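Local structure of probable GGDEF family protein (Chromobacterium violaceum, 3NJA) at residues B[30-35]-B[40-45]; B[52-57]-B[64-69]. The protein is of unknown function but carries a PAS domain and, as a GGDEF-family protein, probably takes part in cyclic di-GMP signalling. All blocks are in the same frame, centred on the assembly; numbering follows the deposited sequence. Where two conformers were deposited one is given.

Contact 1 of 2, residues B[30-35]-B[40-45]; sequences LEWSQA and FGTDSA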
# COMPACT_ATOMS: atom_id res chain seq x y z
N LEU B 30 14.28 -22.13 -4.10
CA LEU B 30 14.07 -21.32 -2.91
C LEU B 30 15.34 -21.25 -2.06
O LEU B 30 15.79 -22.27 -1.54
CB LEU B 30 12.91 -21.88 -2.09
CG LEU B 30 12.62 -21.16 -0.77
CD1 LEU B 30 12.30 -19.69 -1.04
CD2 LEU B 30 11.50 -21.82 0.00
N GLU B 31 15.92 -20.06 -1.93
CA GLU B 31 17.16 -19.91 -1.17
C GLU B 31 16.89 -19.55 0.27
O GLU B 31 16.23 -18.55 0.56
CB GLU B 31 18.07 -18.85 -1.80
CG GLU B 31 18.43 -19.10 -3.26
CD GLU B 31 19.43 -18.08 -3.82
OE1 GLU B 31 18.99 -17.02 -4.36
OE2 GLU B 31 20.65 -18.34 -3.73
N TRP B 32 17.43 -20.34 1.19
CA TRP B 32 17.30 -20.05 2.61
C TRP B 32 18.65 -19.78 3.24
O TRP B 32 19.61 -20.49 2.95
CB TRP B 32 16.64 -21.21 3.33
CG TRP B 32 15.16 -21.18 3.23
CD1 TRP B 32 14.40 -20.30 2.51
CD2 TRP B 32 14.24 -22.06 3.88
NE1 TRP B 32 13.07 -20.58 2.67
CE2 TRP B 32 12.94 -21.66 3.51
CE3 TRP B 32 14.39 -23.15 4.74
CZ2 TRP B 32 11.80 -22.32 3.96
CZ3 TRP B 32 13.26 -23.81 5.19
CH2 TRP B 32 11.98 -23.39 4.80
N SER B 33 18.72 -18.76 4.10
CA SER B 33 19.88 -18.61 4.97
C SER B 33 19.73 -19.66 6.06
O SER B 33 18.62 -20.08 6.37
CB SER B 33 19.93 -17.21 5.58
OG SER B 33 18.94 -17.04 6.58
N GLN B 34 20.84 -20.09 6.65
CA GLN B 34 20.77 -21.09 7.72
C GLN B 34 19.86 -20.59 8.84
O GLN B 34 19.33 -21.38 9.62
CB GLN B 34 22.17 -21.45 8.25
CG GLN B 34 22.19 -22.42 9.43
CD GLN B 34 21.66 -23.81 9.09
OE1 GLN B 34 22.13 -24.46 8.15
NE2 GLN B 34 20.68 -24.27 9.85
N ALA B 35 19.67 -19.28 8.91
CA ALA B 35 18.81 -18.70 9.93
C ALA B 35 17.35 -19.08 9.75
O ALA B 35 16.62 -19.20 10.73
CB ALA B 35 18.98 -17.18 9.96
N PHE B 40 12.63 -22.98 10.98
CA PHE B 40 11.79 -24.06 10.47
C PHE B 40 12.08 -25.44 11.07
O PHE B 40 11.27 -26.35 10.92
CB PHE B 40 11.86 -24.14 8.95
CG PHE B 40 10.89 -23.24 8.27
CD1 PHE B 40 9.68 -23.74 7.80
CD2 PHE B 40 11.15 -21.87 8.14
CE1 PHE B 40 8.77 -22.91 7.18
CE2 PHE B 40 10.24 -21.04 7.54
CZ PHE B 40 9.04 -21.56 7.05
N GLY B 41 13.22 -25.57 11.73
CA GLY B 41 13.67 -26.82 12.29
C GLY B 41 14.11 -27.81 11.22
O GLY B 41 13.95 -29.02 11.37
N THR B 42 14.66 -27.30 10.12
CA THR B 42 15.06 -28.15 9.01
C THR B 42 16.56 -28.17 8.79
O THR B 42 17.31 -27.41 9.41
CB THR B 42 14.39 -27.72 7.70
OG1 THR B 42 14.60 -26.31 7.48
CG2 THR B 42 12.90 -28.02 7.75
N ASP B 43 16.99 -29.04 7.89
CA ASP B 43 18.40 -29.15 7.56
C ASP B 43 18.64 -28.58 6.18
O ASP B 43 17.94 -28.91 5.22
CB ASP B 43 18.85 -30.61 7.61
CG ASP B 43 20.36 -30.76 7.59
OD1 ASP B 43 21.01 -30.12 6.73
OD2 ASP B 43 20.90 -31.52 8.43
N SER B 44 19.63 -27.70 6.10
CA SER B 44 20.07 -27.15 4.83
C SER B 44 20.31 -28.27 3.83
O SER B 44 19.79 -28.25 2.71
CB SER B 44 21.35 -26.35 5.03
OG SER B 44 22.32 -26.69 4.06
N ALA B 45 21.08 -29.27 4.26
CA ALA B 45 21.57 -30.32 3.39
C ALA B 45 20.49 -31.25 2.86
O ALA B 45 20.70 -31.98 1.89
CB ALA B 45 22.65 -31.12 4.11

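Contact 2 of 2, residues B[52-57]-B[64-69]; sequences DAYFQR and ARVRRE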
# COMPACT_ATOMS: atom_id res chain seq x y z
N ASP B 52 6.63 -25.62 -2.77
CA ASP B 52 5.76 -26.65 -2.21
C ASP B 52 6.30 -27.13 -0.89
O ASP B 52 5.56 -27.25 0.09
CB ASP B 52 5.59 -27.87 -3.12
CG ASP B 52 4.81 -28.99 -2.43
OD1 ASP B 52 3.68 -28.72 -1.97
OD2 ASP B 52 5.34 -30.12 -2.32
N ALA B 53 7.61 -27.40 -0.84
CA ALA B 53 8.23 -27.89 0.38
C ALA B 53 7.88 -26.96 1.52
O ALA B 53 7.60 -27.38 2.64
CB ALA B 53 9.73 -27.99 0.23
N TYR B 54 7.89 -25.67 1.22
CA TYR B 54 7.57 -24.66 2.21
C TYR B 54 6.13 -24.85 2.69
O TYR B 54 5.85 -24.77 3.89
CB TYR B 54 7.81 -23.27 1.60
CG TYR B 54 6.93 -22.18 2.13
CD1 TYR B 54 7.19 -21.57 3.36
CD2 TYR B 54 5.83 -21.73 1.40
CE1 TYR B 54 6.39 -20.56 3.85
CE2 TYR B 54 5.02 -20.70 1.88
CZ TYR B 54 5.31 -20.12 3.10
OH TYR B 54 4.51 -19.11 3.58
N PHE B 55 5.22 -25.13 1.77
CA PHE B 55 3.82 -25.21 2.14
C PHE B 55 3.52 -26.46 2.97
O PHE B 55 2.63 -26.43 3.80
CB PHE B 55 2.93 -25.13 0.89
CG PHE B 55 2.60 -23.73 0.49
CD1 PHE B 55 1.70 -22.99 1.23
CD2 PHE B 55 3.19 -23.15 -0.62
CE1 PHE B 55 1.39 -21.67 0.87
CE2 PHE B 55 2.89 -21.84 -0.99
CZ PHE B 55 1.98 -21.10 -0.25
N GLN B 56 4.27 -27.53 2.74
CA GLN B 56 4.19 -28.75 3.54
C GLN B 56 4.61 -28.50 4.99
O GLN B 56 4.28 -29.29 5.89
CB GLN B 56 5.05 -29.88 2.94
CG GLN B 56 4.62 -30.35 1.56
CD GLN B 56 3.15 -30.75 1.52
OE1 GLN B 56 2.45 -30.44 0.55
NE2 GLN B 56 2.67 -31.43 2.57
N ARG B 57 5.33 -27.40 5.22
CA ARG B 57 5.82 -27.06 6.56
C ARG B 57 4.94 -26.01 7.23
O ARG B 57 5.14 -25.66 8.40
CB ARG B 57 7.28 -26.59 6.52
CG ARG B 57 8.30 -27.70 6.25
CD ARG B 57 8.79 -28.33 7.55
NE ARG B 57 8.35 -29.71 7.71
CZ ARG B 57 8.26 -30.35 8.88
NH1 ARG B 57 8.59 -29.72 10.00
NH2 ARG B 57 7.85 -31.61 8.93
N ALA B 64 -4.23 -22.23 2.60
CA ALA B 64 -5.06 -21.61 1.59
C ALA B 64 -5.01 -20.10 1.75
O ALA B 64 -4.77 -19.37 0.78
CB ALA B 64 -6.49 -22.11 1.70
N ARG B 65 -5.20 -19.64 2.98
CA ARG B 65 -5.20 -18.22 3.29
C ARG B 65 -3.95 -17.54 2.74
O ARG B 65 -4.03 -16.57 1.98
CB ARG B 65 -5.24 -18.01 4.80
CG ARG B 65 -5.92 -16.71 5.25
CD ARG B 65 -5.54 -16.37 6.69
NE ARG B 65 -4.20 -15.78 6.70
CZ ARG B 65 -3.23 -16.13 7.54
NH1 ARG B 65 -2.05 -15.52 7.46
NH2 ARG B 65 -3.42 -17.08 8.45
N VAL B 66 -2.80 -18.07 3.13
CA VAL B 66 -1.52 -17.55 2.70
C VAL B 66 -1.42 -17.54 1.18
O VAL B 66 -1.05 -16.52 0.57
CB VAL B 66 -0.38 -18.38 3.29
CG1 VAL B 66 0.89 -18.19 2.50
CG2 VAL B 66 -0.19 -18.03 4.77
N ARG B 67 -1.77 -18.65 0.54
CA ARG B 67 -1.77 -18.67 -0.92
C ARG B 67 -2.55 -17.49 -1.49
O ARG B 67 -2.06 -16.79 -2.37
CB ARG B 67 -2.27 -19.99 -1.48
CG ARG B 67 -1.14 -21.00 -1.66
CD ARG B 67 -1.56 -22.22 -2.45
NE ARG B 67 -0.67 -23.35 -2.19
CZ ARG B 67 -0.90 -24.29 -1.26
NH1 ARG B 67 -2.00 -24.24 -0.51
NH2 ARG B 67 -0.02 -25.27 -1.08
N ARG B 68 -3.75 -17.26 -0.96
CA ARG B 68 -4.57 -16.17 -1.44
C ARG B 68 -3.94 -14.80 -1.16
O ARG B 68 -3.99 -13.92 -2.00
CB ARG B 68 -5.97 -16.23 -0.83
CG ARG B 68 -6.84 -17.30 -1.43
CD ARG B 68 -8.21 -17.33 -0.76
NE ARG B 68 -8.14 -17.36 0.70
CZ ARG B 68 -8.46 -18.42 1.45
NH1 ARG B 68 -8.86 -19.54 0.88
NH2 ARG B 68 -8.40 -18.35 2.78
N GLU B 69 -3.35 -14.63 0.02
CA GLU B 69 -2.78 -13.34 0.38
C GLU B 69 -1.57 -13.00 -0.47
O GLU B 69 -1.35 -11.84 -0.81
CB GLU B 69 -2.41 -13.29 1.87
CG GLU B 69 -3.63 -13.33 2.80
CD GLU B 69 -3.27 -13.18 4.27
OE1 GLU B 69 -4.20 -13.17 5.12
OE2 GLU B 69 -2.07 -13.07 4.59
O HOH W 1 2.18 -26.16 -2.47

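Contact 1 of 2, residues B[30-35]-B[40-45]
Q34 and S44 mark the nearest approach of the two backbones, 6.8 Å between their CA atoms, where the chain leaves strand 30-32, runs through a short helix and comes back as a loop. W32 carries most of the contact. The outer end of its six-membered ring leans over one face of F40, with W32 CH2 only 3.6 Å from F40 CG and poised above the middle of the phenyl ring. The two ring planes are tilted by 35° against each other, and the centroids of the W32 six-membered ring and the F40 ring lie 4.6 Å apart. T42 meets the indole from another direction: T42 OG1 lies in the indole plane at its edge, 3.6 Å from W32 CZ3, and is hydrogen-bonded to H37. In the PAS fold a pair of N-terminal strands leads into short helices, and here W32 at the end of the second strand is also flanked by F47, stacked on it, and by H37, edge-to-face. Nearer solvent, Q34 sends CG anti to the backbone N (chi1 176°) and then bends, which carries Q34 OE1 to 3.7 Å from S44 CB, while its NE2 is hydrogen-bonded to D38. Further along the loop D43 forms an Asx turn, D43 OD1 accepting a 2.6 Å bond from A45 N.

Contact 2 of 2, residues B[52-57]-B[64-69]
F55 is overlapped on one face of its ring by the guanidinium of R67, a cation-pi stack in which the two planes are 21° apart and R67 CZ is 4.0 Å from the centroid of the F55 ring. The overlap is long, because the arginine chain is extended from CG to NE and runs across the ring: R67 CG rests 3.4 Å from F55 CZ, and R67 NH2 reaches the other end of the phenyl, 3.4 Å from F55 CG. The opposite face of F55 is covered by Y54, whose CE2 stands over the ring centre, so the phenyl is sandwiched between an aromatic neighbour and a cation. V66 touches both aromatic residues through one methyl: its CG1, set anti to the backbone nitrogen (chi1 160°), meets F55 CE1 and Y54 OH, each at 3.9 Å. Between D52 and R67 a water accepts from R67 NH2 and donates to D52 OD1, linking opposite charges that do not touch; D52 has two conformers, so this bridge is less certain. Along helix 64-69 itself, R65 and E69 are joined by a salt bridge. The two helical segments run 140° apart in direction with axes 12.0 Å distant, so side chains and the bridging water span the gap. Around them, Y54 leans on F40 of helix 34-40 and F55 on L70 of helix 63-74, while V66 packs against Y84 on strand 80-87 of the second subunit.

From the N terminus, the chain passes through strands 19-24 and 30-32, and contact 1 then closes a short loop around helix 34-40. Contact 2 opens only after that loop is complete and closes the next one, bringing helix 51-56 against helix 63-74. The two are therefore in series, neither nested nor crossed, with centres about 17 Å apart. They meet where F40 and T42 pack on R57 and where L30 lies against Y54. Contact 1 thus ties strand 30-32 to the loop after helix 34-40, and contact 2 ties helix 51-56 to helix 63-74. Strand 80-87 of the second subunit borders both contacts.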